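Local atomic coordinates of polyprenyl synthetase (Nonlabens dokdonensis, PDB entry 6KD7), a protein that probably catalyses the magnesium-dependent prenyl transfer that builds geranylgeranyl pyrophosphate. Residues K252-F255 and A256-F259; M262-E265 and Q266-E269. One frame throughout, in Å; residues are numbered along the deposited sequence.

Contact 1. Residues K252-F255 and A256-F259; sequences KEWF and ALHF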
ATOM      1  N   LYS A 252     -13.531   4.539 -30.036  1.00 35.08           N
ATOM      2  CA  LYS A 252     -13.344   3.330 -29.203  1.00 38.44           C
ATOM      3  C   LYS A 252     -11.898   3.263 -28.701  1.00 38.73           C
ATOM      4  O   LYS A 252     -11.711   2.816 -27.559  1.00 37.53           O
ATOM      5  CB  LYS A 252     -13.776   2.089 -29.961  1.00 38.80           C
ATOM      6  CG  LYS A 252     -15.259   2.077 -30.281  1.00 47.23           C
ATOM      7  CD  LYS A 252     -15.716   0.829 -30.967  1.00 50.45           C
ATOM      8  CE  LYS A 252     -17.066   1.012 -31.614  1.00 57.77           C
ATOM      9  NZ  LYS A 252     -17.611  -0.301 -32.023  1.00 68.62           N
ATOM     10  N   GLU A 253     -10.936   3.793 -29.454  1.00 39.01           N
ATOM     11  CA  GLU A 253      -9.510   3.698 -29.054  1.00 42.01           C
ATOM     12  C   GLU A 253      -9.274   4.732 -27.971  1.00 37.21           C
ATOM     13  O   GLU A 253      -8.630   4.385 -26.961  1.00 34.10           O
ATOM     14  CB  GLU A 253      -8.578   3.787 -30.266  1.00 50.43           C
ATOM     15  CG  GLU A 253      -8.398   2.430 -30.959  1.00 53.03           C
ATOM     16  CD  GLU A 253      -7.848   2.509 -32.378  1.00 63.92           C
ATOM     17  OE1 GLU A 253      -7.752   1.442 -33.048  1.00 64.62           O
ATOM     18  OE2 GLU A 253      -7.519   3.643 -32.819  1.00 57.19           O
ATOM     19  N   TRP A 254      -9.845   5.929 -28.095  1.00 32.73           N
ATOM     20  CA  TRP A 254      -9.722   6.909 -26.986  1.00 31.78           C
ATOM     21  C   TRP A 254     -10.351   6.320 -25.724  1.00 29.29           C
ATOM     22  O   TRP A 254      -9.812   6.519 -24.650  1.00 29.30           O
ATOM     23  CB  TRP A 254     -10.383   8.229 -27.379  1.00 33.61           C
ATOM     24  CG  TRP A 254      -9.494   9.097 -28.210  1.00 35.26           C
ATOM     25  CD1 TRP A 254      -9.627   9.370 -29.536  1.00 35.72           C
ATOM     26  CD2 TRP A 254      -8.295   9.776 -27.777  1.00 33.50           C
ATOM     27  NE1 TRP A 254      -8.624  10.208 -29.948  1.00 40.83           N
ATOM     28  CE2 TRP A 254      -7.785  10.462 -28.897  1.00 36.48           C
ATOM     29  CE3 TRP A 254      -7.593   9.854 -26.566  1.00 35.03           C
ATOM     30  CZ2 TRP A 254      -6.633  11.244 -28.834  1.00 35.68           C
ATOM     31  CZ3 TRP A 254      -6.449  10.626 -26.499  1.00 37.05           C
ATOM     32  CH2 TRP A 254      -5.976  11.309 -27.624  1.00 36.74           C
ATOM     33  N   PHE A 255     -11.462   5.597 -25.865  1.00 29.66           N
ATOM     34  CA  PHE A 255     -12.264   5.100 -24.711  1.00 31.69           C
ATOM     35  C   PHE A 255     -11.606   3.849 -24.133  1.00 38.37           C
ATOM     36  O   PHE A 255     -12.118   3.336 -23.138  1.00 36.38           O
ATOM     37  CB  PHE A 255     -13.734   4.898 -25.098  1.00 31.61           C
ATOM     38  CG  PHE A 255     -14.598   6.090 -24.747  1.00 34.06           C
ATOM     39  CD1 PHE A 255     -14.335   7.343 -25.293  1.00 35.51           C
ATOM     40  CD2 PHE A 255     -15.623   5.988 -23.809  1.00 37.90           C
ATOM     41  CE1 PHE A 255     -15.083   8.457 -24.924  1.00 37.42           C
ATOM     42  CE2 PHE A 255     -16.362   7.103 -23.429  1.00 33.80           C
ATOM     43  CZ  PHE A 255     -16.091   8.337 -23.979  1.00 35.93           C
ATOM     44  N   ALA A 256     -10.505   3.384 -24.738  1.00 38.48           N
ATOM     45  CA  ALA A 256      -9.698   2.251 -24.220  1.00 39.86           C
ATOM     46  C   ALA A 256      -8.586   2.751 -23.292  1.00 35.35           C
ATOM     47  O   ALA A 256      -8.045   1.914 -22.563  1.00 36.98           O
ATOM     48  CB  ALA A 256      -9.128   1.439 -25.369  1.00 42.70           C
ATOM     49  N   LEU A 257      -8.234   4.042 -23.311  1.00 30.03           N
ATOM     50  CA  LEU A 257      -7.186   4.557 -22.401  1.00 31.45           C
ATOM     51  C   LEU A 257      -7.797   4.881 -21.043  1.00 32.64           C
ATOM     52  O   LEU A 257      -8.719   5.711 -20.988  1.00 37.85           O
ATOM     53  CB  LEU A 257      -6.523   5.803 -22.990  1.00 32.75           C
ATOM     54  CG  LEU A 257      -5.993   5.653 -24.403  1.00 38.86           C
ATOM     55  CD1 LEU A 257      -5.347   6.933 -24.834  1.00 38.57           C
ATOM     56  CD2 LEU A 257      -5.015   4.485 -24.510  1.00 43.95           C
ATOM     57  N   HIS A 258      -7.328   4.207 -19.985  0.50 29.36           N
ATOM     58  CA  HIS A 258      -7.603   4.561 -18.565  0.50 27.92           C
ATOM     59  C   HIS A 258      -6.887   5.862 -18.271  0.50 28.64           C
ATOM     60  O   HIS A 258      -5.782   6.084 -18.833  0.50 30.34           O
ATOM     61  CB  HIS A 258      -7.170   3.506 -17.525  0.50 25.14           C
ATOM     62  CG  HIS A 258      -7.862   3.603 -16.198  0.50 22.89           C
ATOM     63  ND1 HIS A 258      -7.508   4.505 -15.227  0.50 19.87           N
ATOM     64  CD2 HIS A 258      -8.887   2.889 -15.677  0.50 22.99           C
ATOM     65  CE1 HIS A 258      -8.264   4.327 -14.168  0.50 19.13           C
ATOM     66  NE2 HIS A 258      -9.121   3.371 -14.424  0.50 19.48           N
ATOM     67  N   PHE A 259      -7.516   6.697 -17.452  1.00 30.95           N
ATOM     68  CA  PHE A 259      -6.923   7.989 -17.028  1.00 33.62           C
ATOM     69  C   PHE A 259      -5.727   7.761 -16.076  1.00 35.27           C
ATOM     70  O   PHE A 259      -4.875   8.646 -15.948  1.00 31.93           O
ATOM     71  CB  PHE A 259      -7.983   8.893 -16.382  1.00 36.54           C
ATOM     72  CG  PHE A 259      -8.307   8.554 -14.954  1.00 35.80           C
ATOM     73  CD1 PHE A 259      -9.221   7.559 -14.659  1.00 39.14           C
ATOM     74  CD2 PHE A 259      -7.688   9.224 -13.912  1.00 41.84           C
ATOM     75  CE1 PHE A 259      -9.527   7.235 -13.345  1.00 39.88           C
ATOM     76  CE2 PHE A 259      -7.982   8.882 -12.598  1.00 44.02           C
ATOM     77  CZ  PHE A 259      -8.871   7.861 -12.319  1.00 39.30           C
TER
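A type I beta turn from Trp-254 to Leu-257 takes the chain out of helix 248-254, and its two ends meet where Leu-257 N donates to Trp-254 O across 3.2 Å. One residue earlier, Ala-256 N donates to Glu-253 O at 3.1 Å with an N-H...O angle of 150°. Both donors stand well above the carbonyl planes, as is usual where the last turn of a helix tightens into i to i+3 bonds. Ala-256, at the third position of the turn, sets its CB 3.4 Å from Glu-253 O and carries nothing bulkier at this exposed corner. In this mainly helical prenyl synthase fold the turn starts the loop toward helix 264-281, and the side chains at its two ends also touch. Leu-257 has CG anti to its carbonyl carbon (chi1 -53°) and an extended chi2, which carries CD1 obliquely to the benzo part of the indole, 4.1 Å from Trp-254 CE3. Leucine suits this buried place, where it also packs on Gly-90 of the second subunit. The broad Trp-254 ring meets Phe-221 of that subunit edge-to-face, while its NE1 hydrogen-bonds Glu-250 in its own helix. The ring of Phe-255 stacks on Tyr-238.

Contact 2. Residues M262-E265 and Q266-E269; sequences MTEE and QIDE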
ATOM      1  N   MET A 262      -2.369   7.924 -17.875  1.00 38.77           N
ATOM      2  CA  MET A 262      -2.250   9.198 -18.636  1.00 38.56           C
ATOM      3  C   MET A 262      -1.798  10.326 -17.705  1.00 35.70           C
ATOM      4  O   MET A 262      -2.049  10.245 -16.498  1.00 35.03           O
ATOM      5  CB  MET A 262      -3.584   9.555 -19.295  1.00 42.31           C
ATOM      6  CG  MET A 262      -4.132   8.406 -20.098  1.00 47.40           C
ATOM      7  SD  MET A 262      -5.761   8.740 -20.844  1.00 40.40           S
ATOM      8  CE  MET A 262      -5.246   9.917 -22.083  1.00 44.26           C
ATOM      9  N   THR A 263      -1.050  11.261 -18.273  1.00 39.28           N
ATOM     10  CA  THR A 263      -0.721  12.588 -17.692  1.00 44.59           C
ATOM     11  C   THR A 263      -1.916  13.542 -17.849  1.00 51.59           C
ATOM     12  O   THR A 263      -2.703  13.341 -18.832  1.00 42.38           O
ATOM     13  CB  THR A 263       0.455  13.149 -18.487  1.00 48.63           C
ATOM     14  OG1 THR A 263       0.053  13.299 -19.852  1.00 44.70           O
ATOM     15  CG2 THR A 263       1.661  12.233 -18.442  1.00 52.18           C
ATOM     16  N   GLU A 264      -1.982  14.598 -17.016  1.00 58.21           N
ATOM     17  CA  GLU A 264      -2.985  15.699 -17.111  1.00 54.76           C
ATOM     18  C   GLU A 264      -3.166  16.122 -18.569  1.00 52.05           C
ATOM     19  O   GLU A 264      -4.322  16.162 -19.070  1.00 55.46           O
ATOM     20  CB  GLU A 264      -2.604  16.884 -16.221  1.00 61.52           C
ATOM     21  CG  GLU A 264      -3.210  16.790 -14.823  1.00 71.26           C
ATOM     22  CD  GLU A 264      -4.678  16.351 -14.825  1.00 83.44           C
ATOM     23  OE1 GLU A 264      -4.971  15.263 -14.283  1.00 70.38           O
ATOM     24  OE2 GLU A 264      -5.531  17.067 -15.428  1.00 81.42           O
ATOM     25  N   GLU A 265      -2.063  16.356 -19.254  1.00 45.30           N
ATOM     26  CA  GLU A 265      -2.071  16.976 -20.596  1.00 48.50           C
ATOM     27  C   GLU A 265      -2.667  15.983 -21.590  1.00 52.74           C
ATOM     28  O   GLU A 265      -3.314  16.420 -22.595  1.00 48.55           O
ATOM     29  CB  GLU A 265      -0.647  17.392 -20.970  1.00 58.96           C
ATOM     30  CG  GLU A 265       0.145  17.856 -19.755  1.00 68.82           C
ATOM     31  CD  GLU A 265       1.001  19.053 -20.086  1.00 84.94           C
ATOM     32  OE1 GLU A 265       1.815  18.908 -21.012  1.00 97.70           O
ATOM     33  OE2 GLU A 265       0.805  20.135 -19.464  1.00 85.51           O
ATOM     34  N   GLN A 266      -2.445  14.684 -21.343  1.00 49.79           N
ATOM     35  CA  GLN A 266      -2.981  13.613 -22.228  1.00 49.75           C
ATOM     36  C   GLN A 266      -4.502  13.569 -22.022  1.00 37.27           C
ATOM     37  O   GLN A 266      -5.233  13.408 -23.028  1.00 39.04           O
ATOM     38  CB  GLN A 266      -2.265  12.275 -21.968  1.00 51.63           C
ATOM     39  CG  GLN A 266      -0.841  12.282 -22.507  1.00 52.95           C
ATOM     40  CD  GLN A 266       0.077  11.159 -22.068  1.00 52.65           C
ATOM     41  OE1 GLN A 266      -0.060  10.558 -20.987  1.00 38.64           O
ATOM     42  NE2 GLN A 266       1.036  10.889 -22.954  1.00 48.17           N
ATOM     43  N   ILE A 267      -4.931  13.710 -20.768  1.00 36.39           N
ATOM     44  CA  ILE A 267      -6.370  13.687 -20.377  1.00 41.70           C
ATOM     45  C   ILE A 267      -7.054  14.886 -21.061  1.00 41.88           C
ATOM     46  O   ILE A 267      -8.014  14.655 -21.850  1.00 37.12           O
ATOM     47  CB  ILE A 267      -6.490  13.663 -18.847  1.00 39.74           C
ATOM     48  CG1 ILE A 267      -5.978  12.315 -18.322  1.00 37.05           C
ATOM     49  CG2 ILE A 267      -7.927  13.968 -18.411  1.00 43.44           C
ATOM     50  CD1 ILE A 267      -5.921  12.195 -16.800  1.00 36.49           C
ATOM     51  N   ASP A 268      -6.454  16.069 -20.935  1.00 41.00           N
ATOM     52  CA  ASP A 268      -6.993  17.295 -21.575  1.00 42.56           C
ATOM     53  C   ASP A 268      -7.010  17.107 -23.093  1.00 41.94           C
ATOM     54  O   ASP A 268      -8.018  17.442 -23.694  1.00 45.31           O
ATOM     55  CB  ASP A 268      -6.195  18.533 -21.170  1.00 46.75           C
ATOM     56  CG  ASP A 268      -6.391  18.902 -19.716  1.00 50.73           C
ATOM     57  OD1 ASP A 268      -7.295  18.350 -19.103  1.00 65.71           O
ATOM     58  OD2 ASP A 268      -5.634  19.731 -19.215  1.00 55.87           O
ATOM     59  N   GLU A 269      -5.960  16.533 -23.685  1.00 39.48           N
ATOM     60  CA  GLU A 269      -5.996  16.322 -25.156  1.00 39.34           C
ATOM     61  C   GLU A 269      -7.097  15.325 -25.510  1.00 36.49           C
ATOM     62  O   GLU A 269      -7.699  15.474 -26.573  1.00 36.34           O
ATOM     63  CB  GLU A 269      -4.657  15.923 -25.772  1.00 46.36           C
ATOM     64  CG  GLU A 269      -4.774  15.750 -27.274  1.00 49.79           C
ATOM     65  CD  GLU A 269      -3.529  15.327 -28.025  1.00 51.88           C
ATOM     66  OE1 GLU A 269      -3.661  14.873 -29.164  1.00 53.69           O
ATOM     67  OE2 GLU A 269      -2.447  15.455 -27.468  1.00 48.61           O
TER
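Thr-263 and Gln-266 reach for each other's backbone at the start of helix 264-281. With chi1 at 61°, Thr-263 OG1 stands between its own N and carbonyl carbon and turns toward the first helical turn, where it accepts Gln-266 N at 3.2 Å. Gln-266 returns the bond: its chain runs extended beyond CG, and OE1 takes Thr-263 N at 3.0 Å in a nearly straight N-H...O line of 175°, the donor only modestly tilted from the amide plane. The other end of that amide, NE2, donates to Thr-220 O of the second subunit; two bonds, one at each end of the amide, should hold its rotation. Were Gln-266 replaced by an alanine, Thr-263 N and the Thr-220 carbonyl of the second subunit would probably lose their mates, and a gap would be likely to open beside the threonine. Thr-263 O receives Ile-267 N at 3.0 Å and, weakly, Gln-266 N.

On the apolar side, Met-262 CB lies 3.8 Å from Ile-267 CG1. The methionine then bends at its thioether (chi3 71°), which lays CE alongside the backbone, 3.6 Å from Gln-266 O. Across the exposed side, Glu-264 OE2 comes within 4.3 Å of Asp-268 OD1; both carboxylates lie in the first turns of the helix, where its positive end may ease their repulsion. Threonine at the N-cap and glutamine three residues on, each side chain bonded to the other's backbone N-H, form a capping box, the N-terminal helix motif, here with glutamine in the place often taken by glutamate.

Overall arrangement
From the N terminus, the chain runs through the helices that hold the pyrophosphate and magnesium before reaching helix 248-254, whose C-terminal exit is turned by contact 1. A short loop follows, and contact 2 then starts helix 264-281. The two are in series, neither nested nor crossed, each closing a local turn, with centres about 12 Å apart. They also touch: Leu-257 CB packs 3.7 Å from Met-262 SD, and Phe-259 O lies 3.8 Å from Ile-267 CD1, so the loop folds back on the helix it leads into. Both contacts face the second subunit, whose Phe-221 reaches across from one to the other, packing on Met-262 and Gln-266 as well.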